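Local coordinates for protein RNA-dependent RNA Polymerase (Bombyx mori cytoplasmic polyhedrosis virus, PDB 6TZ0) that catalyses RNA-templated RNA synthesis, transcribing plus strands from the double-stranded genome of the virus and probably making the complementary minus strands as well, at residues R138-V152 / I739-G751. Numbering follows the deposited sequence.
Sequences RKSRFADLWRELCAV and ISLWTREDTKDIG
Trp742 lies against helix 145-160 with Val152 CG2 over one face of its indole, 3.5 Å above the plane and toward the rim, while Leu741 CB covers the opposite face. Glu148 slides past in the opposite direction on the Val152 side of the ring, its CB 3.7 Å from CE3 of Trp742. The Arg141 guanidinium carries CG of Arg744 over the centre of one face. Arg141 CG lies over the centre of one face of the Phe142 ring, and Leu741 O meets its edge, 3.2 Å from CE2. Two loops meeting without strand pairing are joined here by a single backbone hydrogen bond, Arg141 N to Trp742 O (2.9 Å), bent to 133° at the hydrogen. OE2 of Glu148 takes a nearly straight bond from Phe142 N (172°), tying the turn back onto the helix. Arg141 swings its chain away from its own backbone N (chi1 -172°) and bends it at chi3, which leaves NH2 2.7 Å from Thr743 O. NH1 of Arg141 and NH1 of Arg744 both form salt bridges with Glu759 of helix 754-766, probably offsetting their like charges. Helix 145-160, which also holds ATP-binding Arg147, thus meets the loop between strand 732-733 and helix 754-766; helix 206-218 hydrogen-bonds the indole NE1 through Thr215 and packs Cys211 against Trp742.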
loop_
_atom_site.group_PDB
_atom_site.type_symbol
_atom_site.label_atom_id
_atom_site.label_comp_id
_atom_site.label_asym_id
_atom_site.label_seq_id
_atom_site.Cartn_x
_atom_site.Cartn_y
_atom_site.Cartn_z
ATOM N N ARG A 138 1.252 -21.549 12.991
ATOM C CA ARG A 138 -0.066 -22.045 12.606
ATOM C C ARG A 138 -0.646 -21.137 11.523
ATOM O O ARG A 138 -1.018 -19.986 11.772
ATOM C CB ARG A 138 -0.983 -22.225 13.817
ATOM C CG ARG A 138 -1.247 -21.053 14.732
ATOM C CD ARG A 138 -2.096 -21.510 15.897
ATOM N NE ARG A 138 -3.447 -21.902 15.512
ATOM C CZ ARG A 138 -4.477 -21.066 15.476
ATOM N NH1 ARG A 138 -4.305 -19.801 15.817
ATOM N NH2 ARG A 138 -5.678 -21.498 15.123
ATOM N N LYS A 139 -0.660 -21.650 10.295
ATOM C CA LYS A 139 -1.131 -20.931 9.111
ATOM C C LYS A 139 -2.001 -21.904 8.331
ATOM O O LYS A 139 -1.523 -22.559 7.407
ATOM C CB LYS A 139 0.035 -20.450 8.264
ATOM C CG LYS A 139 0.861 -19.371 8.870
ATOM C CD LYS A 139 2.000 -19.050 7.959
ATOM C CE LYS A 139 2.841 -17.973 8.567
ATOM N NZ LYS A 139 2.096 -16.684 8.602
ATOM N N SER A 140 -3.272 -21.982 8.678
ATOM C CA SER A 140 -4.168 -22.921 8.030
ATOM C C SER A 140 -5.352 -22.170 7.452
ATOM O O SER A 140 -5.880 -21.246 8.077
ATOM C CB SER A 140 -4.632 -23.991 9.002
ATOM O OG SER A 140 -5.421 -23.429 10.028
ATOM N N ARG A 141 -5.764 -22.569 6.256
ATOM C CA ARG A 141 -6.789 -21.816 5.557
ATOM C C ARG A 141 -8.202 -22.263 5.910
ATOM O O ARG A 141 -9.087 -21.420 6.076
ATOM C CB ARG A 141 -6.560 -21.906 4.047
ATOM C CG ARG A 141 -7.474 -20.999 3.242
ATOM C CD ARG A 141 -7.140 -21.021 1.776
ATOM N NE ARG A 141 -5.864 -20.388 1.479
ATOM C CZ ARG A 141 -5.715 -19.094 1.223
ATOM N NH1 ARG A 141 -6.762 -18.287 1.213
ATOM N NH2 ARG A 141 -4.515 -18.611 0.962
ATOM N N PHE A 142 -8.441 -23.563 6.057
ATOM C CA PHE A 142 -9.812 -24.039 6.161
ATOM C C PHE A 142 -10.129 -24.707 7.489
ATOM O O PHE A 142 -11.196 -24.458 8.061
ATOM C CB PHE A 142 -10.115 -25.003 5.010
ATOM C CG PHE A 142 -10.023 -24.368 3.663
ATOM C CD1 PHE A 142 -10.961 -23.436 3.259
ATOM C CD2 PHE A 142 -9.019 -24.722 2.784
ATOM C CE1 PHE A 142 -10.890 -22.856 2.015
ATOM C CE2 PHE A 142 -8.948 -24.147 1.537
ATOM C CZ PHE A 142 -9.886 -23.215 1.154
ATOM N N ALA A 143 -9.241 -25.546 7.999
ATOM C CA ALA A 143 -9.523 -26.323 9.196
ATOM C C ALA A 143 -8.210 -26.499 9.943
ATOM O O ALA A 143 -7.260 -25.742 9.730
ATOM C CB ALA A 143 -10.185 -27.661 8.830
ATOM N N ASP A 144 -8.159 -27.481 10.834
ATOM C CA ASP A 144 -6.897 -27.851 11.446
ATOM C C ASP A 144 -5.963 -28.456 10.402
ATOM O O ASP A 144 -6.383 -28.891 9.330
ATOM C CB ASP A 144 -7.126 -28.833 12.591
ATOM C CG ASP A 144 -7.841 -28.195 13.766
ATOM O OD1 ASP A 144 -7.688 -26.971 13.963
ATOM O OD2 ASP A 144 -8.555 -28.915 14.496
ATOM N N LEU A 145 -4.675 -28.482 10.737
ATOM C CA LEU A 145 -3.663 -28.900 9.775
ATOM C C LEU A 145 -3.704 -30.401 9.513
ATOM O O LEU A 145 -3.387 -30.846 8.399
ATOM C CB LEU A 145 -2.278 -28.465 10.259
ATOM C CG LEU A 145 -1.505 -29.167 11.380
ATOM C CD1 LEU A 145 -0.080 -28.679 11.354
ATOM C CD2 LEU A 145 -2.089 -28.931 12.756
ATOM N N TRP A 146 -4.122 -31.193 10.501
ATOM C CA TRP A 146 -4.213 -32.627 10.272
ATOM C C TRP A 146 -5.400 -32.970 9.388
ATOM O O TRP A 146 -5.336 -33.938 8.633
ATOM C CB TRP A 146 -4.291 -33.388 11.595
ATOM C CG TRP A 146 -3.080 -33.208 12.456
ATOM C CD1 TRP A 146 -2.999 -32.492 13.609
ATOM C CD2 TRP A 146 -1.757 -33.685 12.191
ATOM N NE1 TRP A 146 -1.720 -32.527 14.102
ATOM C CE2 TRP A 146 -0.937 -33.254 13.248
ATOM C CE3 TRP A 146 -1.193 -34.457 11.176
ATOM C CZ2 TRP A 146 0.414 -33.560 13.312
ATOM C CZ3 TRP A 146 0.143 -34.756 11.241
ATOM C CH2 TRP A 146 0.933 -34.313 12.302
ATOM N N ARG A 147 -6.459 -32.162 9.423
ATOM C CA ARG A 147 -7.582 -32.374 8.516
ATOM C C ARG A 147 -7.204 -32.040 7.079
ATOM O O ARG A 147 -7.642 -32.716 6.141
ATOM C CB ARG A 147 -8.771 -31.535 8.964
ATOM C CG ARG A 147 -9.328 -31.976 10.286
ATOM C CD ARG A 147 -10.485 -31.119 10.706
ATOM N NE ARG A 147 -10.976 -31.513 12.016
ATOM C CZ ARG A 147 -11.932 -30.875 12.676
ATOM N NH1 ARG A 147 -12.316 -31.308 13.867
ATOM N NH2 ARG A 147 -12.500 -29.800 12.146
ATOM N N GLU A 148 -6.370 -31.016 6.891
ATOM C CA GLU A 148 -5.894 -30.681 5.556
ATOM C C GLU A 148 -4.951 -31.751 5.020
ATOM O O GLU A 148 -5.015 -32.107 3.832
ATOM C CB GLU A 148 -5.220 -29.312 5.580
ATOM C CG GLU A 148 -6.174 -28.186 5.938
ATOM C CD GLU A 148 -5.515 -26.827 5.920
ATOM O OE1 GLU A 148 -4.285 -26.762 5.735
ATOM O OE2 GLU A 148 -6.226 -25.821 6.095
ATOM N N LEU A 149 -4.094 -32.301 5.888
ATOM C CA LEU A 149 -3.246 -33.412 5.469
ATOM C C LEU A 149 -4.074 -34.661 5.168
ATOM O O LEU A 149 -3.761 -35.405 4.228
ATOM C CB LEU A 149 -2.188 -33.689 6.538
ATOM C CG LEU A 149 -1.126 -34.731 6.184
ATOM C CD1 LEU A 149 -0.328 -34.278 4.983
ATOM C CD2 LEU A 149 -0.210 -35.002 7.348
ATOM N N CYS A 150 -5.154 -34.885 5.929
ATOM C CA CYS A 150 -6.078 -35.978 5.632
ATOM C C CYS A 150 -6.762 -35.785 4.289
ATOM O O CYS A 150 -6.983 -36.757 3.561
ATOM C CB CYS A 150 -7.129 -36.121 6.734
ATOM S SG CYS A 150 -6.563 -36.876 8.260
ATOM N N ALA A 151 -7.083 -34.537 3.933
ATOM C CA ALA A 151 -7.695 -34.265 2.633
ATOM C C ALA A 151 -6.737 -34.571 1.488
ATOM O O ALA A 151 -7.135 -35.197 0.494
ATOM C CB ALA A 151 -8.165 -32.816 2.568
ATOM N N VAL A 152 -5.467 -34.175 1.633
ATOM C CA VAL A 152 -4.471 -34.439 0.592
ATOM C C VAL A 152 -4.228 -35.940 0.432
ATOM O O VAL A 152 -4.222 -36.471 -0.691
ATOM C CB VAL A 152 -3.163 -33.687 0.897
ATOM C CG1 VAL A 152 -2.089 -34.047 -0.099
ATOM C CG2 VAL A 152 -3.396 -32.208 0.856
ATOM N N ILE A 739 0.169 -20.053 -5.524
ATOM C CA ILE A 739 -1.174 -20.105 -4.966
ATOM C C ILE A 739 -1.193 -21.200 -3.917
ATOM O O ILE A 739 -0.899 -22.361 -4.219
ATOM C CB ILE A 739 -2.219 -20.367 -6.053
ATOM C CG1 ILE A 739 -2.209 -19.219 -7.053
ATOM C CG2 ILE A 739 -3.593 -20.552 -5.438
ATOM C CD1 ILE A 739 -2.912 -19.544 -8.305
ATOM N N SER A 740 -1.543 -20.839 -2.689
ATOM C CA SER A 740 -1.533 -21.768 -1.570
ATOM C C SER A 740 -2.967 -22.110 -1.213
ATOM O O SER A 740 -3.717 -21.253 -0.738
ATOM C CB SER A 740 -0.810 -21.176 -0.369
ATOM O OG SER A 740 -0.740 -22.119 0.681
ATOM N N LEU A 741 -3.339 -23.363 -1.427
ATOM C CA LEU A 741 -4.654 -23.839 -1.035
ATOM C C LEU A 741 -4.765 -24.113 0.456
ATOM O O LEU A 741 -5.852 -24.469 0.917
ATOM C CB LEU A 741 -4.998 -25.116 -1.805
ATOM C CG LEU A 741 -5.141 -25.049 -3.321
ATOM C CD1 LEU A 741 -5.352 -26.438 -3.887
ATOM C CD2 LEU A 741 -6.285 -24.143 -3.704
ATOM N N TRP A 742 -3.685 -23.966 1.224
ATOM C CA TRP A 742 -3.646 -24.508 2.572
ATOM C C TRP A 742 -3.212 -23.522 3.647
ATOM O O TRP A 742 -3.548 -23.743 4.817
ATOM C CB TRP A 742 -2.721 -25.735 2.615
ATOM C CG TRP A 742 -3.070 -26.748 1.557
ATOM C CD1 TRP A 742 -2.356 -27.024 0.425
ATOM C CD2 TRP A 742 -4.258 -27.535 1.483
ATOM N NE1 TRP A 742 -3.007 -27.974 -0.324
ATOM C CE2 TRP A 742 -4.178 -28.303 0.306
ATOM C CE3 TRP A 742 -5.367 -27.684 2.312
ATOM C CZ2 TRP A 742 -5.172 -29.195 -0.063
ATOM C CZ3 TRP A 742 -6.352 -28.573 1.946
ATOM C CH2 TRP A 742 -6.247 -29.320 0.770
ATOM N N THR A 743 -2.489 -22.458 3.314
ATOM C CA THR A 743 -2.017 -21.498 4.302
ATOM C C THR A 743 -2.654 -20.133 4.061
ATOM O O THR A 743 -3.278 -19.892 3.028
ATOM C CB THR A 743 -0.488 -21.387 4.277
ATOM O OG1 THR A 743 -0.068 -20.889 3.005
ATOM C CG2 THR A 743 0.148 -22.742 4.495
ATOM N N ARG A 744 -2.495 -19.237 5.037
ATOM C CA ARG A 744 -3.038 -17.885 4.955
ATOM C C ARG A 744 -2.010 -16.859 5.402
ATOM O O ARG A 744 -0.922 -17.190 5.877
ATOM C CB ARG A 744 -4.287 -17.698 5.814
ATOM C CG ARG A 744 -5.490 -18.410 5.320
ATOM C CD ARG A 744 -6.674 -18.141 6.212
ATOM N NE ARG A 744 -7.094 -16.749 6.140
ATOM C CZ ARG A 744 -7.946 -16.282 5.236
ATOM N NH1 ARG A 744 -8.465 -17.097 4.332
ATOM N NH2 ARG A 744 -8.280 -14.999 5.234
ATOM N N GLU A 745 -2.383 -15.588 5.236
ATOM C CA GLU A 745 -1.601 -14.497 5.803
ATOM C C GLU A 745 -1.945 -14.286 7.268
ATOM O O GLU A 745 -1.053 -14.092 8.101
ATOM C CB GLU A 745 -1.831 -13.215 5.002
ATOM C CG GLU A 745 -1.072 -12.012 5.533
ATOM C CD GLU A 745 -1.248 -10.773 4.683
ATOM O OE1 GLU A 745 -1.986 -10.837 3.677
ATOM O OE2 GLU A 745 -0.641 -9.734 5.020
ATOM N N ASP A 746 -3.226 -14.335 7.601
ATOM C CA ASP A 746 -3.687 -14.154 8.965
ATOM C C ASP A 746 -4.508 -15.353 9.417
ATOM O O ASP A 746 -5.181 -16.007 8.616
ATOM C CB ASP A 746 -4.507 -12.865 9.101
ATOM C CG ASP A 746 -5.629 -12.769 8.081
ATOM O OD1 ASP A 746 -5.683 -13.596 7.149
ATOM O OD2 ASP A 746 -6.473 -11.860 8.220
ATOM N N THR A 747 -4.437 -15.642 10.711
ATOM C CA THR A 747 -5.309 -16.643 11.305
ATOM C C THR A 747 -6.692 -16.036 11.468
ATOM O O THR A 747 -6.838 -14.964 12.062
ATOM C CB THR A 747 -4.767 -17.118 12.649
ATOM O OG1 THR A 747 -3.478 -17.715 12.465
ATOM C CG2 THR A 747 -5.706 -18.142 13.255
ATOM N N LYS A 748 -7.703 -16.712 10.934
ATOM C CA LYS A 748 -9.058 -16.189 10.959
ATOM C C LYS A 748 -10.034 -17.352 10.980
ATOM O O LYS A 748 -9.892 -18.292 10.192
ATOM C CB LYS A 748 -9.316 -15.298 9.741
ATOM C CG LYS A 748 -10.655 -14.591 9.751
ATOM C CD LYS A 748 -10.873 -13.807 8.467
ATOM C CE LYS A 748 -10.023 -12.546 8.438
ATOM N NZ LYS A 748 -10.315 -11.697 7.249
ATOM N N ASP A 749 -11.007 -17.294 11.885
ATOM C CA ASP A 749 -12.110 -18.237 11.837
ATOM C C ASP A 749 -12.992 -17.961 10.621
ATOM O O ASP A 749 -13.038 -16.849 10.091
ATOM C CB ASP A 749 -12.932 -18.184 13.128
ATOM C CG ASP A 749 -13.434 -16.782 13.461
ATOM O OD1 ASP A 749 -13.032 -15.805 12.795
ATOM O OD2 ASP A 749 -14.247 -16.658 14.401
ATOM N N ILE A 750 -13.697 -18.996 10.176
ATOM C CA ILE A 750 -14.481 -18.895 8.952
ATOM C C ILE A 750 -15.914 -18.506 9.286
ATOM O O ILE A 750 -16.413 -17.473 8.825
ATOM C CB ILE A 750 -14.432 -20.203 8.138
ATOM C CG1 ILE A 750 -13.036 -20.426 7.536
ATOM C CG2 ILE A 750 -15.480 -20.182 7.039
ATOM C CD1 ILE A 750 -12.087 -21.270 8.377
ATOM N N GLY A 751 -16.588 -19.328 10.078
ATOM C CA GLY A 751 -17.966 -19.056 10.425
ATOM C C GLY A 751 -18.956 -19.422 9.339
ATOM O O GLY A 751 -19.657 -20.431 9.452
#